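Local coordinates for protein inositol dehydrogenase (Lactobacillus casei, PDB 4MKX) that probably oxidises scyllo-inositol with NAD as the hydride acceptor, as a sugar-alcohol dehydrogenase of the Gfo/Idh/MocA family with a Rossmann-fold domain, at residues A313-N316 against S317-N321; V324-T327 against A328-L332. All blocks are in the same frame, centred on the assembly; numbering follows the deposited sequence.

Interaction 1 of 2, residues A313-N316 against S317-N321; sequences AFVN and SILNN
Ala313 O receives the backbone N of Ser317 at 2.9 Å, a helical i to i+4 bond in the last turns of helix 304-319. At Phe314 the pattern changes: its carbonyl O takes the hydroxyl OG of Ser317 at 2.6 Å, the C=O...OG angle being 128°. Ile318 N reaches Phe314 O only weakly, at 3.4 Å. Ser317 OG can fold back onto this carbonyl because it stands between its own backbone N and carbonyl carbon (chi1 76°). Without the hydroxyl, as with an alanine here, Phe314 O is likely to lose its shortest donor and keep only weak amide bonds. The phenyl ring, with CG anti to the backbone N, carries Ile318 CD1 over one face; this CH-pi contact has CD1 4.2 Å from the ring centroid of Phe314, displaced toward the rim near CZ. Val315 and Leu319 extend side by side in the same direction, Val315 CG1 lying 4.2 Å from Leu319 CD1, and their backbones are joined by a nearly straight hydrogen bond from Leu319 N to Val315 O (168° at the hydrogen). Asn316 O accepts Asn320 N at 2.8 Å, after which Asn321 leaves the helix with positive phi; the side-chain OD1 of Asn316 instead accepts a hydrogen bond from Gln312 NE2. The apolar residues pack this helix end on the parallel Rossmann sheet: Val315, Ile318 and Leu319 touch strand 18-23, and Phe314 and Ile318 reach strands 83-86 and 106-109, where the Phe314 ring meets Phe85 almost perpendicularly.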
ATOM      1  N   ALA A 313     -22.565 -12.998  20.043  1.00 12.76           N
ATOM      2  CA  ALA A 313     -21.997 -14.216  20.601  1.00 13.58           C
ATOM      3  C   ALA A 313     -22.481 -14.449  22.035  1.00 15.61           C
ATOM      4  O   ALA A 313     -22.719 -15.586  22.437  1.00 16.61           O
ATOM      5  CB  ALA A 313     -20.472 -14.169  20.550  1.00 14.41           C
ATOM      6  N   PHE A 314     -22.622 -13.374  22.805  1.00 12.87           N
ATOM      7  CA  PHE A 314     -23.100 -13.497  24.179  1.00 12.05           C
ATOM      8  C   PHE A 314     -24.536 -14.009  24.201  1.00 17.17           C
ATOM      9  O   PHE A 314     -24.859 -14.955  24.927  1.00 16.62           O
ATOM     10  CB  PHE A 314     -22.969 -12.159  24.905  1.00 12.20           C
ATOM     11  CG  PHE A 314     -23.575 -12.152  26.281  1.00 14.13           C
ATOM     12  CD1 PHE A 314     -22.972 -12.838  27.333  1.00 15.72           C
ATOM     13  CD2 PHE A 314     -24.731 -11.433  26.521  1.00 15.94           C
ATOM     14  CE1 PHE A 314     -23.536 -12.823  28.607  1.00 14.68           C
ATOM     15  CE2 PHE A 314     -25.301 -11.412  27.789  1.00 14.53           C
ATOM     16  CZ  PHE A 314     -24.693 -12.100  28.834  1.00 14.94           C
ATOM     17  N   VAL A 315     -25.386 -13.403  23.379  1.00 14.10           N
ATOM     18  CA  VAL A 315     -26.786 -13.814  23.283  1.00 14.24           C
ATOM     19  C   VAL A 315     -26.921 -15.267  22.826  1.00 18.25           C
ATOM     20  O   VAL A 315     -27.688 -16.038  23.414  1.00 18.24           O
ATOM     21  CB  VAL A 315     -27.588 -12.866  22.371  1.00 14.86           C
ATOM     22  CG1 VAL A 315     -28.975 -13.435  22.084  1.00 16.17           C
ATOM     23  CG2 VAL A 315     -27.707 -11.495  23.012  1.00 16.04           C
ATOM     24  N   ASN A 316     -26.177 -15.644  21.787  1.00 16.83           N
ATOM     25  CA  ASN A 316     -26.193 -17.024  21.302  1.00 19.96           C
ATOM     26  C   ASN A 316     -25.647 -18.030  22.315  1.00 23.64           C
ATOM     27  O   ASN A 316     -26.073 -19.183  22.330  1.00 24.34           O
ATOM     28  CB  ASN A 316     -25.443 -17.157  19.974  1.00 19.34           C
ATOM     29  CG  ASN A 316     -26.081 -16.351  18.859  1.00 21.04           C
ATOM     30  OD1 ASN A 316     -27.184 -15.832  19.001  1.00 19.53           O
ATOM     31  ND2 ASN A 316     -25.381 -16.237  17.742  1.00 25.61           N
ATOM     32  N   SER A 317     -24.700 -17.603  23.150  1.00 19.02           N
ATOM     33  CA  SER A 317     -24.112 -18.497  24.151  1.00 21.71           C
ATOM     34  C   SER A 317     -25.155 -18.950  25.168  1.00 22.61           C
ATOM     35  O   SER A 317     -25.108 -20.076  25.664  1.00 23.68           O
ATOM     36  CB  SER A 317     -22.922 -17.838  24.870  1.00 18.75           C
ATOM     37  OG  SER A 317     -23.343 -16.881  25.830  1.00 17.48           O
ATOM     38  N   ILE A 318     -26.085 -18.058  25.478  1.00 17.39           N
ATOM     39  CA  ILE A 318     -27.168 -18.352  26.411  1.00 20.57           C
ATOM     40  C   ILE A 318     -28.211 -19.242  25.749  1.00 25.23           C
ATOM     41  O   ILE A 318     -28.654 -20.230  26.332  1.00 25.93           O
ATOM     42  CB  ILE A 318     -27.849 -17.066  26.878  1.00 20.91           C
ATOM     43  CG1 ILE A 318     -26.867 -16.203  27.680  1.00 20.76           C
ATOM     44  CG2 ILE A 318     -29.093 -17.392  27.717  1.00 22.63           C
ATOM     45  CD1 ILE A 318     -27.361 -14.792  27.925  1.00 18.42           C
ATOM     46  N   LEU A 319     -28.601 -18.883  24.529  1.00 24.34           N
ATOM     47  CA  LEU A 319     -29.592 -19.654  23.781  1.00 28.18           C
ATOM     48  C   LEU A 319     -29.130 -21.083  23.510  1.00 31.77           C
ATOM     49  O   LEU A 319     -29.908 -22.029  23.651  1.00 38.37           O
ATOM     50  CB  LEU A 319     -29.924 -18.967  22.456  1.00 27.08           C
ATOM     51  CG  LEU A 319     -30.764 -17.698  22.530  1.00 27.55           C
ATOM     52  CD1 LEU A 319     -30.868 -17.049  21.157  1.00 31.71           C
ATOM     53  CD2 LEU A 319     -32.145 -18.015  23.081  1.00 34.49           C
ATOM     54  N   ASN A 320     -27.867 -21.235  23.120  1.00 28.48           N
ATOM     55  CA  ASN A 320     -27.314 -22.540  22.766  1.00 31.57           C
ATOM     56  C   ASN A 320     -26.542 -23.225  23.890  1.00 33.05           C
ATOM     57  O   ASN A 320     -25.970 -24.297  23.686  1.00 37.49           O
ATOM     58  CB  ASN A 320     -26.411 -22.418  21.540  1.00 31.36           C
ATOM     59  CG  ASN A 320     -27.151 -21.915  20.323  1.00 35.60           C
ATOM     60  OD1 ASN A 320     -28.380 -21.943  20.277  1.00 40.66           O
ATOM     61  ND2 ASN A 320     -26.405 -21.457  19.323  1.00 36.33           N
ATOM     62  N   ASN A 321     -26.526 -22.597  25.064  1.00 33.50           N
ATOM     63  CA  ASN A 321     -25.800 -23.112  26.223  1.00 33.45           C
ATOM     64  C   ASN A 321     -24.367 -23.529  25.900  1.00 37.86           C
ATOM     65  O   ASN A 321     -23.935 -24.625  26.256  1.00 43.26           O
ATOM     66  CB  ASN A 321     -26.569 -24.272  26.868  1.00 38.79           C
ATOM     67  CG  ASN A 321     -26.107 -24.572  28.284  1.00 44.66           C
ATOM     68  OD1 ASN A 321     -25.227 -23.899  28.822  1.00 43.68           O
ATOM     69  ND2 ASN A 321     -26.710 -25.585  28.899  1.00 48.62           N
TER

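Interaction 2 of 2, residues V324-T327 against A328-L332; sequences VGIT and AEDGL
Thr327 and Asp330 exchange side-chain-to-backbone hydrogen bonds across the first turn of helix 328-347, the reciprocal pattern of a capping box. Thr327, the N-cap residue, holds OG1 between its backbone N and carbonyl carbon (chi1 69°), which turns the oxygen toward the amides at the helix start. There Thr327 OG1 accepts Asp330 N at 3.3 Å and, weakly and at a poorer angle, Glu329 N at 3.1 Å. In return the carboxylate of Asp330 reaches back over the turn: OD2 accepts Thr327 N at 3.0 Å, almost straight at the hydrogen (172°), on its anti side and 30° out of the carboxylate plane. The first regular helical bond follows, from Gly331 N to Thr327 O at 3.2 Å. Beside the box, Ile326 CA lies 3.6 Å from Asp330 OD2, while the Ile326 side chain leads off to Phe139 and Phe143. The other carboxylate oxygen, OD1, forms a salt bridge with Arg204. Asp330 therefore divides its two oxygens between cap and arginine, which probably restrains its rotation; a negative group at this amino-terminal helix end would probably be favoured by the helix dipole as well as by Arg204.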
ATOM      1  N   VAL A 324     -18.195 -19.256  25.533  1.00 34.14           N
ATOM      2  CA  VAL A 324     -17.503 -18.464  24.519  1.00 29.20           C
ATOM      3  C   VAL A 324     -15.982 -18.562  24.677  1.00 27.30           C
ATOM      4  O   VAL A 324     -15.230 -18.441  23.704  1.00 31.37           O
ATOM      5  CB  VAL A 324     -18.008 -16.996  24.555  1.00 27.73           C
ATOM      6  CG1 VAL A 324     -17.050 -16.048  23.865  1.00 23.46           C
ATOM      7  CG2 VAL A 324     -19.401 -16.905  23.928  1.00 24.80           C
ATOM      8  N   GLY A 325     -15.527 -18.800  25.901  1.00 26.12           N
ATOM      9  CA  GLY A 325     -14.114 -19.064  26.124  1.00 28.55           C
ATOM     10  C   GLY A 325     -13.299 -17.876  26.601  1.00 28.92           C
ATOM     11  O   GLY A 325     -12.069 -17.917  26.591  1.00 29.76           O
ATOM     12  N   ILE A 326     -13.982 -16.812  27.007  1.00 25.44           N
ATOM     13  CA  ILE A 326     -13.318 -15.671  27.621  1.00 22.92           C
ATOM     14  C   ILE A 326     -13.667 -15.667  29.106  1.00 24.54           C
ATOM     15  O   ILE A 326     -14.812 -15.405  29.487  1.00 25.36           O
ATOM     16  CB  ILE A 326     -13.751 -14.347  26.970  1.00 21.80           C
ATOM     17  CG1 ILE A 326     -13.507 -14.394  25.461  1.00 22.49           C
ATOM     18  CG2 ILE A 326     -13.000 -13.179  27.589  1.00 23.61           C
ATOM     19  CD1 ILE A 326     -14.068 -13.202  24.710  1.00 21.77           C
ATOM     20  N   THR A 327     -12.679 -15.960  29.944  1.00 16.70           N
ATOM     21  CA  THR A 327     -12.947 -16.242  31.355  1.00 19.13           C
ATOM     22  C   THR A 327     -12.552 -15.128  32.304  1.00 21.99           C
ATOM     23  O   THR A 327     -11.904 -14.155  31.915  1.00 17.49           O
ATOM     24  CB  THR A 327     -12.214 -17.513  31.804  1.00 22.55           C
ATOM     25  OG1 THR A 327     -10.803 -17.264  31.821  1.00 25.55           O
ATOM     26  CG2 THR A 327     -12.507 -18.640  30.847  1.00 24.55           C
ATOM     27  N   ALA A 328     -12.933 -15.288  33.565  1.00 17.70           N
ATOM     28  CA  ALA A 328     -12.541 -14.362  34.609  1.00 16.76           C
ATOM     29  C   ALA A 328     -11.025 -14.357  34.726  1.00 16.17           C
ATOM     30  O   ALA A 328     -10.441 -13.352  35.115  1.00 17.19           O
ATOM     31  CB  ALA A 328     -13.164 -14.763  35.927  1.00 18.56           C
ATOM     32  N   GLU A 329     -10.404 -15.482  34.387  1.00 16.32           N
ATOM     33  CA  GLU A 329      -8.950 -15.607  34.458  1.00 19.37           C
ATOM     34  C   GLU A 329      -8.278 -14.750  33.396  1.00 16.11           C
ATOM     35  O   GLU A 329      -7.216 -14.183  33.637  1.00 18.00           O
ATOM     36  CB  GLU A 329      -8.514 -17.064  34.284  1.00 20.32           C
ATOM     37  CG  GLU A 329      -6.990 -17.282  34.371  1.00 22.19           C
ATOM     38  CD  GLU A 329      -6.441 -17.106  35.780  1.00 26.80           C
ATOM     39  OE1 GLU A 329      -7.233 -17.160  36.742  1.00 27.44           O
ATOM     40  OE2 GLU A 329      -5.216 -16.913  35.932  1.00 31.24           O
ATOM     41  N   ASP A 330      -8.879 -14.671  32.213  1.00 16.85           N
ATOM     42  CA  ASP A 330      -8.354 -13.769  31.191  1.00 15.79           C
ATOM     43  C   ASP A 330      -8.439 -12.347  31.717  1.00 14.31           C
ATOM     44  O   ASP A 330      -7.558 -11.522  31.473  1.00 15.27           O
ATOM     45  CB  ASP A 330      -9.149 -13.911  29.894  1.00 16.06           C
ATOM     46  CG  ASP A 330      -8.940 -15.252  29.232  1.00 19.78           C
ATOM     47  OD1 ASP A 330      -7.784 -15.713  29.184  1.00 19.96           O
ATOM     48  OD2 ASP A 330      -9.924 -15.856  28.757  1.00 23.42           O
ATOM     49  N   GLY A 331      -9.502 -12.059  32.459  1.00 14.35           N
ATOM     50  CA  GLY A 331      -9.649 -10.765  33.091  1.00 13.95           C
ATOM     51  C   GLY A 331      -8.617 -10.483  34.166  1.00 16.17           C
ATOM     52  O   GLY A 331      -8.020  -9.404  34.192  1.00 14.04           O
ATOM     53  N   LEU A 332      -8.438 -11.434  35.080  1.00 15.89           N
ATOM     54  CA  LEU A 332      -7.438 -11.292  36.137  1.00 15.59           C
ATOM     55  C   LEU A 332      -6.043 -11.039  35.583  1.00 15.96           C
ATOM     56  O   LEU A 332      -5.357 -10.113  36.029  1.00 14.72           O
ATOM     57  CB  LEU A 332      -7.412 -12.545  37.012  1.00 18.13           C
ATOM     58  CG  LEU A 332      -6.271 -12.614  38.035  1.00 19.36           C
ATOM     59  CD1 LEU A 332      -6.421 -11.518  39.077  1.00 17.43           C
ATOM     60  CD2 LEU A 332      -6.238 -13.981  38.675  1.00 25.03           C
TER

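How the interactions relate
Interaction 1 comes first along the chain, in the closing turns of helix 304-319 and its exit; interaction 2 follows, where the next helix, 328-347, begins. Together they frame the connection between these two successive helices, with centres about 16 Å apart. They also touch: Val324 CG2 packs 3.8 Å from Ser317 CB, so the loop folds back against the preceding helix. Both lie beside the parallel Rossmann sheet: interaction 1 packs against strands 18-23, 83-86 and 106-109, whereas interaction 2 sits near strand 135-137 and helix 117-128. Late chain segments thus return to the probable nucleotide-binding domain, and no other subunit touches either contact.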